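Local coordinates for twitching motility protein PilT (Aquifex aeolicus, PDB 2EYU) that powers twitching motility as the retraction motor of pili, probably driven by ATP binding and hydrolysis in its P-loop C-terminal domain, at residues S167-P172 / M238-D243; L130-N133 / D137-H140; I28-P33 / T40-M45; P14-E19 / L184-T189; Q202-M207 / P244-R249. The protein carries 1 engineered substitution. One frame throughout, in Å; residues are numbered along the deposited sequence.

Contact 1: S167-P172 / M238-D243; sequences SQRLLP and MEASPD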
# COMPACT_ATOMS: atom_id res chain seq x y z
N SER A 167 -1.31 2.67 -4.60
CA SER A 167 -0.84 2.13 -5.87
C SER A 167 0.13 3.13 -6.49
O SER A 167 -0.29 4.24 -6.78
CB SER A 167 -2.01 1.90 -6.81
OG SER A 167 -2.36 0.54 -6.94
N GLN A 168 1.42 2.83 -6.69
CA GLN A 168 2.34 3.87 -7.14
C GLN A 168 2.92 3.59 -8.52
O GLN A 168 3.07 2.45 -8.91
CB GLN A 168 3.54 4.02 -6.20
CG GLN A 168 3.33 4.79 -4.90
CD GLN A 168 4.39 4.38 -3.88
OE1 GLN A 168 5.56 4.35 -4.26
NE2 GLN A 168 3.98 4.04 -2.68
N ARG A 169 3.26 4.68 -9.21
CA ARG A 169 4.09 4.62 -10.40
C ARG A 169 4.99 5.86 -10.41
O ARG A 169 4.57 6.93 -9.97
CB ARG A 169 3.26 4.54 -11.67
CG ARG A 169 4.01 3.96 -12.86
CD ARG A 169 3.10 3.85 -14.08
NE ARG A 169 2.44 2.55 -14.13
CZ ARG A 169 2.33 1.80 -15.22
NH1 ARG A 169 2.83 2.23 -16.38
NH2 ARG A 169 1.72 0.63 -15.16
N LEU A 170 6.21 5.66 -10.88
CA LEU A 170 7.20 6.72 -11.01
C LEU A 170 7.29 7.15 -12.47
O LEU A 170 7.58 6.30 -13.32
CB LEU A 170 8.56 6.23 -10.50
CG LEU A 170 8.72 6.07 -8.99
CD1 LEU A 170 9.85 5.10 -8.66
CD2 LEU A 170 8.99 7.41 -8.34
N LEU A 171 7.03 8.41 -12.77
CA LEU A 171 7.04 8.91 -14.15
C LEU A 171 8.26 9.79 -14.39
O LEU A 171 8.74 10.44 -13.46
CB LEU A 171 5.86 9.82 -14.42
CG LEU A 171 4.52 9.32 -14.96
CD1 LEU A 171 4.51 9.38 -16.48
CD2 LEU A 171 4.20 7.92 -14.47
N PRO A 172 8.75 9.88 -15.62
CA PRO A 172 9.81 10.85 -15.91
C PRO A 172 9.26 12.28 -15.87
O PRO A 172 8.04 12.40 -15.73
CB PRO A 172 10.22 10.51 -17.34
CG PRO A 172 8.98 9.93 -17.94
CD PRO A 172 8.37 9.11 -16.82
N MSE A 238 -0.95 9.06 -20.53
CA MSE A 238 -1.63 8.01 -21.28
C MSE A 238 -0.92 6.67 -21.18
O MSE A 238 -1.55 5.60 -21.05
CB MSE A 238 -1.75 8.43 -22.75
CG MSE A 238 -2.63 9.65 -22.99
SE MSE A 238 -4.44 9.34 -22.39
CE MSE A 238 -4.54 7.67 -23.35
N GLU A 239 0.41 6.69 -21.23
CA GLU A 239 1.18 5.45 -21.16
C GLU A 239 1.04 4.69 -19.84
O GLU A 239 1.18 3.47 -19.81
CB GLU A 239 2.66 5.77 -21.38
CG GLU A 239 3.14 5.71 -22.83
CD GLU A 239 4.63 5.48 -22.96
OE1 GLU A 239 5.05 4.83 -23.94
OE2 GLU A 239 5.41 5.96 -22.10
N ALA A 240 0.77 5.38 -18.75
CA ALA A 240 0.80 4.86 -17.39
C ALA A 240 -0.59 4.65 -16.80
O ALA A 240 -0.78 3.97 -15.79
CB ALA A 240 1.60 5.83 -16.53
N SER A 241 -1.60 5.24 -17.40
CA SER A 241 -2.99 5.10 -16.99
C SER A 241 -3.49 3.66 -17.05
O SER A 241 -3.35 2.96 -18.05
CB SER A 241 -3.88 5.98 -17.87
OG SER A 241 -5.24 5.62 -17.78
N PRO A 242 -4.11 3.19 -15.96
CA PRO A 242 -4.71 1.85 -15.96
C PRO A 242 -6.06 1.86 -16.67
O PRO A 242 -6.80 0.88 -16.68
CB PRO A 242 -4.91 1.56 -14.48
CG PRO A 242 -5.04 2.90 -13.83
CD PRO A 242 -4.29 3.89 -14.69
N ASP A 243 -6.40 2.99 -17.28
CA ASP A 243 -7.55 3.07 -18.16
C ASP A 243 -7.49 4.37 -18.96
O ASP A 243 -8.04 5.40 -18.60
CB ASP A 243 -8.90 2.98 -17.44
CG ASP A 243 -9.91 2.31 -18.36
OD1 ASP A 243 -9.54 1.27 -18.95
OD2 ASP A 243 -11.03 2.83 -18.49
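Arg169 lays its side chain against Ala240, and the tight half of the contact lies between these two residues. The methyl CB of Ala240 sits 3.5 Å from Arg169 CD, while Ala240 CA lies 3.5 Å from Arg169 NH1, so the small residue fits into the bend of the arginine. That bend comes from chi3, which at -91° turns the guanidinium out of line with an otherwise stretched chain. Ala240 O then stands 3.8 Å above the guanidinium plane, over its centre, an approach to the flat face rather than to an N-H. A further methyl closes the alanine in, Leu171 CD2 at 3.9 Å from Ala240 CB. Strand 162-171, one of the strands of the mixed sheet of this P-loop NTPase-type domain, here meets the C-terminal region of helix 234-240 in the C-terminal helical part of the chain. The polar end of Arg169 is taken up outside the two segments: NH2 is hydrogen-bonded to Asn133 OD1, which lies after strand 125-130. A leucine in place of this arginine would probably leave that asparagine oxygen without its donor and uncover part of the Ala240 methyl. Toward solvent the contact is much looser. Glu239 is exposed and meets Arg169 through its backbone alone, its carbonyl O approaching NH1 obliquely at 4.0 Å, while its carboxylate stays clear of the strand.

Contact 2: L130-N133 / D137-H140; sequences LHTN and DTIH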
# COMPACT_ATOMS: atom_id res chain seq x y z
N LEU A 130 2.45 -5.63 -2.87
CA LEU A 130 2.06 -6.50 -3.98
C LEU A 130 2.44 -5.79 -5.29
O LEU A 130 2.68 -4.57 -5.28
CB LEU A 130 0.57 -6.77 -4.01
CG LEU A 130 -0.25 -7.14 -2.79
CD1 LEU A 130 -0.75 -5.90 -2.06
CD2 LEU A 130 -1.42 -8.01 -3.21
N HIS A 131 2.47 -6.54 -6.37
CA HIS A 131 2.77 -5.99 -7.69
C HIS A 131 1.56 -5.60 -8.51
O HIS A 131 1.63 -5.33 -9.72
CB HIS A 131 3.60 -7.03 -8.48
CG HIS A 131 5.06 -6.93 -8.16
ND1 HIS A 131 5.81 -8.01 -7.76
CD2 HIS A 131 5.93 -5.89 -8.21
CE1 HIS A 131 7.06 -7.64 -7.56
NE2 HIS A 131 7.17 -6.36 -7.83
N THR A 132 0.40 -5.53 -7.88
CA THR A 132 -0.82 -5.09 -8.57
C THR A 132 -0.76 -3.62 -8.90
O THR A 132 -0.06 -2.84 -8.25
CB THR A 132 -2.06 -5.36 -7.70
OG1 THR A 132 -1.81 -4.79 -6.41
CG2 THR A 132 -2.28 -6.85 -7.49
N ASN A 133 -1.51 -3.21 -9.93
CA ASN A 133 -1.36 -1.85 -10.42
C ASN A 133 -2.40 -0.89 -9.86
O ASN A 133 -2.17 0.32 -9.97
CB ASN A 133 -1.43 -1.85 -11.96
CG ASN A 133 -0.04 -1.72 -12.55
OD1 ASN A 133 0.15 -1.22 -13.66
ND2 ASN A 133 0.95 -2.17 -11.77
N ASP A 137 -7.46 -3.86 -8.23
CA ASP A 137 -6.86 -5.17 -8.54
C ASP A 137 -6.27 -5.78 -7.28
O ASP A 137 -6.15 -7.00 -7.12
CB ASP A 137 -5.74 -5.07 -9.58
CG ASP A 137 -6.11 -4.26 -10.80
OD1 ASP A 137 -5.20 -3.68 -11.42
OD2 ASP A 137 -7.31 -4.20 -11.12
N THR A 138 -5.86 -4.87 -6.41
CA THR A 138 -5.20 -5.22 -5.15
C THR A 138 -6.11 -6.08 -4.29
O THR A 138 -5.68 -7.09 -3.73
CB THR A 138 -4.76 -3.94 -4.42
OG1 THR A 138 -3.62 -3.42 -5.14
CG2 THR A 138 -4.34 -4.23 -2.99
N ILE A 139 -7.37 -5.63 -4.26
CA ILE A 139 -8.40 -6.32 -3.48
C ILE A 139 -8.73 -7.66 -4.07
O ILE A 139 -8.90 -8.66 -3.39
CB ILE A 139 -9.66 -5.44 -3.36
CG1 ILE A 139 -9.35 -4.16 -2.60
CG2 ILE A 139 -10.80 -6.23 -2.73
CD1 ILE A 139 -10.45 -3.11 -2.67
N HIS A 140 -8.79 -7.72 -5.40
CA HIS A 140 -9.05 -8.98 -6.08
C HIS A 140 -7.93 -9.99 -5.95
O HIS A 140 -8.12 -11.21 -5.82
CB HIS A 140 -9.27 -8.64 -7.56
CG HIS A 140 -10.62 -8.06 -7.84
ND1 HIS A 140 -11.80 -8.65 -7.43
CD2 HIS A 140 -10.98 -6.95 -8.50
CE1 HIS A 140 -12.82 -7.92 -7.83
NE2 HIS A 140 -12.35 -6.87 -8.48
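Leu130, where strand 125-130 gives way to the loop, opens the contact with an apolar touch: its CD1 comes 4.1 Å from the CG2 methyl of Thr138, the two side chains meeting at a slant. Leu29 of the adjacent strand 26-31 packs on both, which places the pair between sheet and helix. Two residues on, Thr132 carries the polar centre. Its OG1 stands between the backbone N and the carbonyl carbon (chi1 52°), a rotation that swings the hydroxyl toward helix 135-144, where it donates to Thr138 OG1 at 2.6 Å. The side chains cross at about a right angle, and Thr132 CG2 rests instead near the backbone, 3.9 Å from Asp137 O. The sequence around Thr132 matches the His box of secretion ATPases of this family, a loop that lies close to the probable Walker A P-loop. Asn133 follows, brushing Asp137 with its backbone: Asn133 N is 4.0 Å from Asp137 OD1, too far for a bond. The Asn133 amide leads away from the helix, toward Arg169 of strand 162-171. Thr138 OG1 accepts from Thr132 and also bonds to Thr134 O, four residues back, just before helix 135-144 begins. The buried hydroxyls are thus satisfied in a relay from Thr132 through Thr138 to the backbone carbonyl just ahead of the helix, which would hold the rotation of both threonines.

Contact 3: I28-P33 / T40-M45; sequences ILVTGP and TTIASM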
# COMPACT_ATOMS: atom_id res chain seq x y z
N ILE A 28 -1.84 -2.15 5.83
CA ILE A 28 -1.51 -1.06 4.89
C ILE A 28 -0.80 -1.69 3.69
O ILE A 28 0.18 -2.39 3.95
CB ILE A 28 -0.56 -0.02 5.48
CG1 ILE A 28 -1.19 0.82 6.59
CG2 ILE A 28 0.03 0.85 4.38
CD1 ILE A 28 -0.21 1.52 7.49
N LEU A 29 -1.27 -1.47 2.47
CA LEU A 29 -0.64 -2.09 1.31
C LEU A 29 -0.06 -1.06 0.36
O LEU A 29 -0.72 -0.04 0.10
CB LEU A 29 -1.66 -2.90 0.53
CG LEU A 29 -2.42 -3.97 1.33
CD1 LEU A 29 -3.35 -4.76 0.42
CD2 LEU A 29 -1.44 -4.88 2.03
N VAL A 30 1.15 -1.31 -0.14
CA VAL A 30 1.70 -0.33 -1.10
C VAL A 30 2.05 -1.11 -2.35
O VAL A 30 2.80 -2.10 -2.27
CB VAL A 30 2.90 0.42 -0.51
CG1 VAL A 30 3.59 1.29 -1.54
CG2 VAL A 30 2.44 1.31 0.64
N THR A 31 1.50 -0.74 -3.50
CA THR A 31 1.64 -1.64 -4.65
C THR A 31 2.09 -0.92 -5.92
O THR A 31 2.17 0.29 -5.99
CB THR A 31 0.31 -2.35 -4.97
OG1 THR A 31 -0.61 -1.38 -5.45
CG2 THR A 31 -0.29 -2.98 -3.71
N GLY A 32 2.40 -1.74 -6.93
CA GLY A 32 2.82 -1.26 -8.23
C GLY A 32 3.77 -2.21 -8.94
O GLY A 32 4.32 -3.17 -8.40
N PRO A 33 4.00 -1.93 -10.21
CA PRO A 33 4.83 -2.82 -11.03
C PRO A 33 6.28 -2.86 -10.62
O PRO A 33 6.71 -2.41 -9.55
CB PRO A 33 4.67 -2.20 -12.43
CG PRO A 33 4.32 -0.77 -12.18
CD PRO A 33 3.46 -0.77 -10.94
N THR A 40 10.52 2.12 -1.45
CA THR A 40 10.95 3.43 -1.01
C THR A 40 9.85 4.14 -0.23
O THR A 40 10.09 4.86 0.75
CB THR A 40 11.38 4.31 -2.20
OG1 THR A 40 12.57 3.78 -2.78
CG2 THR A 40 11.70 5.72 -1.73
N THR A 41 8.59 3.97 -0.65
CA THR A 41 7.49 4.56 0.11
C THR A 41 7.37 3.90 1.47
O THR A 41 7.42 4.55 2.51
CB THR A 41 6.19 4.45 -0.70
OG1 THR A 41 6.41 5.25 -1.87
CG2 THR A 41 4.94 5.00 -0.01
N ILE A 42 7.23 2.59 1.46
CA ILE A 42 7.24 1.78 2.67
C ILE A 42 8.33 2.17 3.65
O ILE A 42 8.18 2.34 4.87
CB ILE A 42 7.47 0.33 2.18
CG1 ILE A 42 6.14 -0.33 1.78
CG2 ILE A 42 8.25 -0.47 3.20
CD1 ILE A 42 5.00 0.39 2.50
N ALA A 43 9.54 2.33 3.10
CA ALA A 43 10.69 2.59 3.97
C ALA A 43 10.62 3.99 4.57
O ALA A 43 10.99 4.25 5.73
CB ALA A 43 11.94 2.32 3.15
N SER A 44 10.14 4.95 3.78
CA SER A 44 9.98 6.31 4.27
C SER A 44 8.91 6.37 5.37
O SER A 44 9.06 7.14 6.33
CB SER A 44 9.59 7.27 3.15
OG SER A 44 9.12 8.48 3.76
N MSE A 45 7.84 5.60 5.21
CA MSE A 45 6.75 5.56 6.19
C MSE A 45 7.18 4.81 7.44
O MSE A 45 6.90 5.21 8.58
CB MSE A 45 5.50 4.85 5.66
CG MSE A 45 4.80 5.48 4.49
SE MSE A 45 3.30 4.45 3.83
CE MSE A 45 2.34 4.68 5.50
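Val30 and Ile42 make the main apolar contact, their side chains sliding past each other in opposite directions. The closest approach, 3.3 Å between Val30 CG2 and Ile42 CD1, is tighter than usual van der Waals contact. CD1 also lies 3.7 Å from Val30 CB, and it gets there through a nearly eclipsed chi2 of -23°, so Ile42 looks strained as well as pressed. On the other branch, Val30 CG1 meets Thr41 CB at 4.2 Å, a slacker touch.

Polar contributions come from outside the pairing. Thr41 OG1 turns to the side-chain amide of Gln168 on the neighbouring strand 162-171, and the helix backbone bonds to itself, as in Met45 N to Thr41 O at 2.9 Å.

Backbone conformation matters at Gly32, which follows the strand. With phi 150° and psi 169°, it takes up angles at which a CB would press on the preceding carbonyl, consistent with its place in a probable Walker A motif. Strand 26-31, that loop and helix 38-52 form the strand-loop-helix unit of P-loop NTPases. Phe127 of strand 125-130 packs on Ile42 and selenomethionine Met45, Gln168 touches Val30, and Phe8 from an N-terminal loop closes over Met45.

Contact 4: P14-E19 / L184-T189; sequences PDKVLE and LLIPNT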
# COMPACT_ATOMS: atom_id res chain seq x y z
N PRO A 14 0.45 12.72 -0.35
CA PRO A 14 -0.15 13.67 0.60
C PRO A 14 -0.19 13.11 2.02
O PRO A 14 -0.21 11.90 2.25
CB PRO A 14 -1.55 13.86 0.04
CG PRO A 14 -1.65 13.00 -1.18
CD PRO A 14 -0.58 11.94 -1.04
N ASP A 15 -0.19 14.06 2.95
CA ASP A 15 -0.17 13.94 4.39
C ASP A 15 -1.04 12.82 4.92
O ASP A 15 -0.62 12.09 5.83
CB ASP A 15 -0.64 15.25 5.05
CG ASP A 15 0.06 16.50 4.57
OD1 ASP A 15 -0.50 17.61 4.76
OD2 ASP A 15 1.17 16.41 4.00
N LYS A 16 -2.26 12.63 4.44
CA LYS A 16 -3.10 11.62 5.08
C LYS A 16 -2.51 10.21 5.00
O LYS A 16 -2.93 9.35 5.78
CB LYS A 16 -4.51 11.63 4.48
CG LYS A 16 -5.00 10.24 4.12
CD LYS A 16 -6.50 10.25 3.80
CE LYS A 16 -7.31 9.63 4.94
NZ LYS A 16 -7.01 10.28 6.25
N VAL A 17 -1.58 9.94 4.09
CA VAL A 17 -0.99 8.60 4.00
C VAL A 17 -0.15 8.31 5.23
O VAL A 17 -0.12 7.21 5.80
CB VAL A 17 -0.12 8.47 2.74
CG1 VAL A 17 0.76 7.24 2.83
CG2 VAL A 17 -0.99 8.41 1.48
N LEU A 18 0.59 9.32 5.68
CA LEU A 18 1.38 9.22 6.91
C LEU A 18 0.51 9.11 8.15
O LEU A 18 0.89 8.61 9.22
CB LEU A 18 2.29 10.45 6.98
CG LEU A 18 3.69 10.31 7.57
CD1 LEU A 18 4.45 9.13 7.00
CD2 LEU A 18 4.47 11.61 7.34
N GLU A 19 -0.74 9.58 8.12
CA GLU A 19 -1.57 9.41 9.32
C GLU A 19 -1.85 7.95 9.61
O GLU A 19 -2.17 7.53 10.73
CB GLU A 19 -2.90 10.10 9.09
CG GLU A 19 -2.96 11.59 9.39
CD GLU A 19 -4.31 12.11 8.89
OE1 GLU A 19 -5.27 11.30 8.96
OE2 GLU A 19 -4.38 13.26 8.44
N LEU A 184 -5.11 6.07 -4.45
CA LEU A 184 -5.11 5.94 -2.97
C LEU A 184 -6.52 5.60 -2.51
O LEU A 184 -7.50 6.23 -2.91
CB LEU A 184 -4.57 7.22 -2.38
CG LEU A 184 -4.55 7.48 -0.88
CD1 LEU A 184 -3.58 6.56 -0.15
CD2 LEU A 184 -4.18 8.93 -0.59
N LEU A 185 -6.63 4.60 -1.65
CA LEU A 185 -7.93 4.18 -1.12
C LEU A 185 -7.79 3.99 0.39
O LEU A 185 -7.21 3.01 0.85
CB LEU A 185 -8.43 2.88 -1.73
CG LEU A 185 -9.69 2.27 -1.10
CD1 LEU A 185 -10.82 3.29 -1.04
CD2 LEU A 185 -10.16 1.03 -1.84
N ILE A 186 -8.30 4.96 1.13
CA ILE A 186 -8.29 4.81 2.59
C ILE A 186 -9.75 4.77 3.03
O ILE A 186 -10.36 5.82 3.13
CB ILE A 186 -7.49 5.91 3.26
CG1 ILE A 186 -5.98 5.78 2.99
CG2 ILE A 186 -7.68 6.04 4.78
CD1 ILE A 186 -5.23 7.03 3.39
N PRO A 187 -10.20 3.54 3.25
CA PRO A 187 -11.62 3.25 3.39
C PRO A 187 -12.18 4.17 4.48
O PRO A 187 -11.43 4.57 5.37
CB PRO A 187 -11.68 1.79 3.77
CG PRO A 187 -10.38 1.21 3.36
CD PRO A 187 -9.38 2.32 3.41
N ASN A 188 -13.44 4.51 4.31
CA ASN A 188 -14.26 5.27 5.24
C ASN A 188 -15.48 4.39 5.46
O ASN A 188 -15.49 3.29 4.91
CB ASN A 188 -14.59 6.66 4.72
CG ASN A 188 -15.37 6.64 3.42
OD1 ASN A 188 -15.79 5.58 2.95
ND2 ASN A 188 -15.59 7.80 2.82
N THR A 189 -16.48 4.81 6.23
CA THR A 189 -17.56 3.87 6.52
C THR A 189 -18.26 3.36 5.26
O THR A 189 -18.63 2.18 5.22
CB THR A 189 -18.61 4.53 7.44
OG1 THR A 189 -18.23 4.32 8.81
CG2 THR A 189 -19.96 3.88 7.22
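Lys16 and Ile186 reach toward each other, and the lysine can be followed outward along the isoleucine. Its CB carries a chi1 of 132°, an unusual rotation that turns the chain to the strand side. CG then lies 3.3 Å from Ile186 CD1, tighter than usual van der Waals contact, and CD is hardly further from the same methyl, at 3.5 Å. A bend at chi3 brings CE over the other branch, 3.6 Å from Ile186 CG2. A second bend, at chi4 (54°), lifts NZ off the isoleucine, and the ammonium ends in a salt bridge with Glu19 OE1 at 3.4 Å, within its own segment. Beside this pair, Val17 CG2 fits against both methyls of Leu184, with CD1 at 3.6 Å and CD2 at 3.8 Å. Ile166 of strand 162-171 touches both Val17 and Leu184. The short, weakly bonded helix 16-19 is thereby laid on the sheet beside the end of strand 179-185, with Met45 of helix 38-52 and Phe8 packing on Val17. Replacing the lysine, an alanine here would probably bare the CD1 methyl of Ile186 and leave the Glu19 carboxylate without its positive mate. The lysine thus serves two chemistries, its methylene groups acting as hydrophobic cover for a buried isoleucine while its charge is carried outward and paired with an exposed glutamate.

Contact 5: Q202-M207 / P244-R249; sequences QVYSLM and PKELER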
# COMPACT_ATOMS: atom_id res chain seq x y z
N GLN A 202 -18.76 0.34 -7.42
CA GLN A 202 -19.15 1.54 -6.68
C GLN A 202 -18.05 2.09 -5.80
O GLN A 202 -17.96 3.30 -5.57
CB GLN A 202 -20.42 1.20 -5.87
CG GLN A 202 -21.53 0.70 -6.78
CD GLN A 202 -22.38 1.81 -7.38
OE1 GLN A 202 -22.05 2.99 -7.32
NE2 GLN A 202 -23.51 1.44 -7.98
N VAL A 203 -17.15 1.26 -5.29
CA VAL A 203 -16.00 1.73 -4.52
C VAL A 203 -15.14 2.64 -5.40
O VAL A 203 -14.64 3.66 -4.92
CB VAL A 203 -15.12 0.56 -4.03
CG1 VAL A 203 -13.75 1.01 -3.56
CG2 VAL A 203 -15.84 -0.19 -2.91
N TYR A 204 -15.00 2.25 -6.68
CA TYR A 204 -14.20 3.07 -7.60
C TYR A 204 -14.85 4.41 -7.85
O TYR A 204 -14.21 5.46 -7.75
CB TYR A 204 -13.97 2.35 -8.94
CG TYR A 204 -13.07 3.14 -9.87
CD1 TYR A 204 -11.69 3.11 -9.72
CD2 TYR A 204 -13.59 3.92 -10.90
CE1 TYR A 204 -10.84 3.82 -10.56
CE2 TYR A 204 -12.75 4.63 -11.75
CZ TYR A 204 -11.38 4.58 -11.57
OH TYR A 204 -10.54 5.29 -12.41
N SER A 205 -16.15 4.39 -8.16
CA SER A 205 -16.89 5.63 -8.35
C SER A 205 -16.72 6.51 -7.12
O SER A 205 -16.58 7.74 -7.18
CB SER A 205 -18.37 5.39 -8.61
OG SER A 205 -18.63 4.31 -9.49
N LEU A 206 -16.71 5.91 -5.93
CA LEU A 206 -16.47 6.79 -4.77
C LEU A 206 -15.03 7.27 -4.73
O LEU A 206 -14.67 8.23 -4.05
CB LEU A 206 -16.80 6.03 -3.48
CG LEU A 206 -17.94 6.59 -2.64
CD1 LEU A 206 -19.16 6.82 -3.50
CD2 LEU A 206 -18.27 5.65 -1.49
N MSE A 207 -14.09 6.62 -5.45
CA MSE A 207 -12.74 7.18 -5.32
C MSE A 207 -12.67 8.43 -6.19
O MSE A 207 -11.89 9.33 -5.89
CB MSE A 207 -11.67 6.19 -5.73
CG MSE A 207 -11.16 5.20 -4.69
SE MSE A 207 -10.41 3.61 -5.50
CE MSE A 207 -8.63 4.41 -5.52
N PRO A 244 -6.79 4.31 -20.08
CA PRO A 244 -6.56 5.50 -20.89
C PRO A 244 -7.86 6.17 -21.30
O PRO A 244 -7.96 7.39 -21.40
CB PRO A 244 -5.82 4.91 -22.09
CG PRO A 244 -6.18 3.46 -22.10
CD PRO A 244 -6.19 3.09 -20.65
N LYS A 245 -8.92 5.38 -21.55
CA LYS A 245 -10.17 5.93 -22.06
C LYS A 245 -10.80 6.96 -21.11
O LYS A 245 -11.34 7.98 -21.57
CB LYS A 245 -11.17 4.80 -22.31
CG LYS A 245 -11.51 4.61 -23.78
CD LYS A 245 -10.40 3.85 -24.49
CE LYS A 245 -10.81 3.54 -25.93
NZ LYS A 245 -11.98 2.62 -25.97
N GLU A 246 -10.74 6.65 -19.82
CA GLU A 246 -11.17 7.54 -18.76
C GLU A 246 -10.29 8.79 -18.70
O GLU A 246 -10.80 9.91 -18.54
CB GLU A 246 -11.14 6.80 -17.41
CG GLU A 246 -12.01 7.37 -16.32
CD GLU A 246 -11.55 7.12 -14.90
OE1 GLU A 246 -12.01 7.82 -13.97
OE2 GLU A 246 -10.73 6.21 -14.66
N LEU A 247 -8.97 8.69 -18.85
CA LEU A 247 -8.16 9.92 -18.83
C LEU A 247 -8.47 10.77 -20.06
O LEU A 247 -8.53 12.01 -20.03
CB LEU A 247 -6.68 9.58 -18.73
CG LEU A 247 -5.64 10.65 -18.50
CD1 LEU A 247 -6.00 11.61 -17.37
CD2 LEU A 247 -4.26 10.05 -18.20
N GLU A 248 -8.65 10.09 -21.20
CA GLU A 248 -8.86 10.93 -22.39
C GLU A 248 -10.19 11.65 -22.24
O GLU A 248 -10.33 12.80 -22.64
CB GLU A 248 -8.84 10.11 -23.67
CG GLU A 248 -10.09 9.29 -23.92
CD GLU A 248 -10.13 8.70 -25.32
OE1 GLU A 248 -9.06 8.70 -25.97
OE2 GLU A 248 -11.21 8.25 -25.76
N ARG A 249 -11.17 10.94 -21.66
CA ARG A 249 -12.46 11.59 -21.42
C ARG A 249 -12.24 12.75 -20.47
O ARG A 249 -12.89 13.79 -20.50
CB ARG A 249 -13.50 10.62 -20.88
CG ARG A 249 -14.24 9.82 -21.93
CD ARG A 249 -14.85 10.74 -22.97
NE ARG A 249 -14.07 10.90 -24.20
CZ ARG A 249 -13.48 12.02 -24.59
NH1 ARG A 249 -13.56 13.12 -23.85
NH2 ARG A 249 -12.81 12.04 -25.73
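Tyr204 and Glu246 are aimed at each other by like first torsions: CG lies anti to the backbone N in both, with chi1 -177° for the tyrosine and -158° for the glutamate. Beyond CG the glutamate chain stays extended, so its carboxylate stands well clear of its helix and meets a phenol arriving from the opposite direction. Tyr204 OH donates a hydrogen bond to Glu246 OE2. At 2.4 Å the modelled separation is very short, and since the hydroxyl is also crowded by an atom elsewhere, its exact length is doubtful. OE2 sits at the edge of the ring, in its plane, with the ring and carboxylate planes 67° apart. The second oxygen is farther off, Glu246 OE1 lying 3.3 Å from Tyr204 OH and 4.0 Å from CE2.

The contact joins two helices of the C-terminal part of the chain, 200-209 and 244-251; between segments 202-207 and 244-249 these two side chains alone meet, burying just 76 Å². Each helix also packs on other parts of the fold. Tyr204 rests on Thr218 and on Ile136 of helix 135-144, and Val203 on the neighbouring helix 189-197. From helix 244-251, Leu247 instead turns to helix 219-228, where it packs on Asn220, Leu223 and Tyr224.

Overall arrangement
The probable nucleotide site is closest to contact 3, which holds Gly32 of the likely Walker A motif. Contact 2, with its centre about 13 Å from that of contact 3, adjoins the same loop: Leu130 O lies 3.3 Å from Gly32 N. Asn133 in turn ties contact 2 to contact 1, accepting from Arg169 NH2 at 2.9 Å. Contacts 1, 3 and 4 reach the same sheet through strands 162-171, 26-31 and 179-185. Contact 5 lies farthest from contact 3, centre to centre about 23 Å, yet selenomethionine Met207 CE meets Leu184 O of contact 4 at 3.4 Å, and Pro244 packs on Met238 of contact 1.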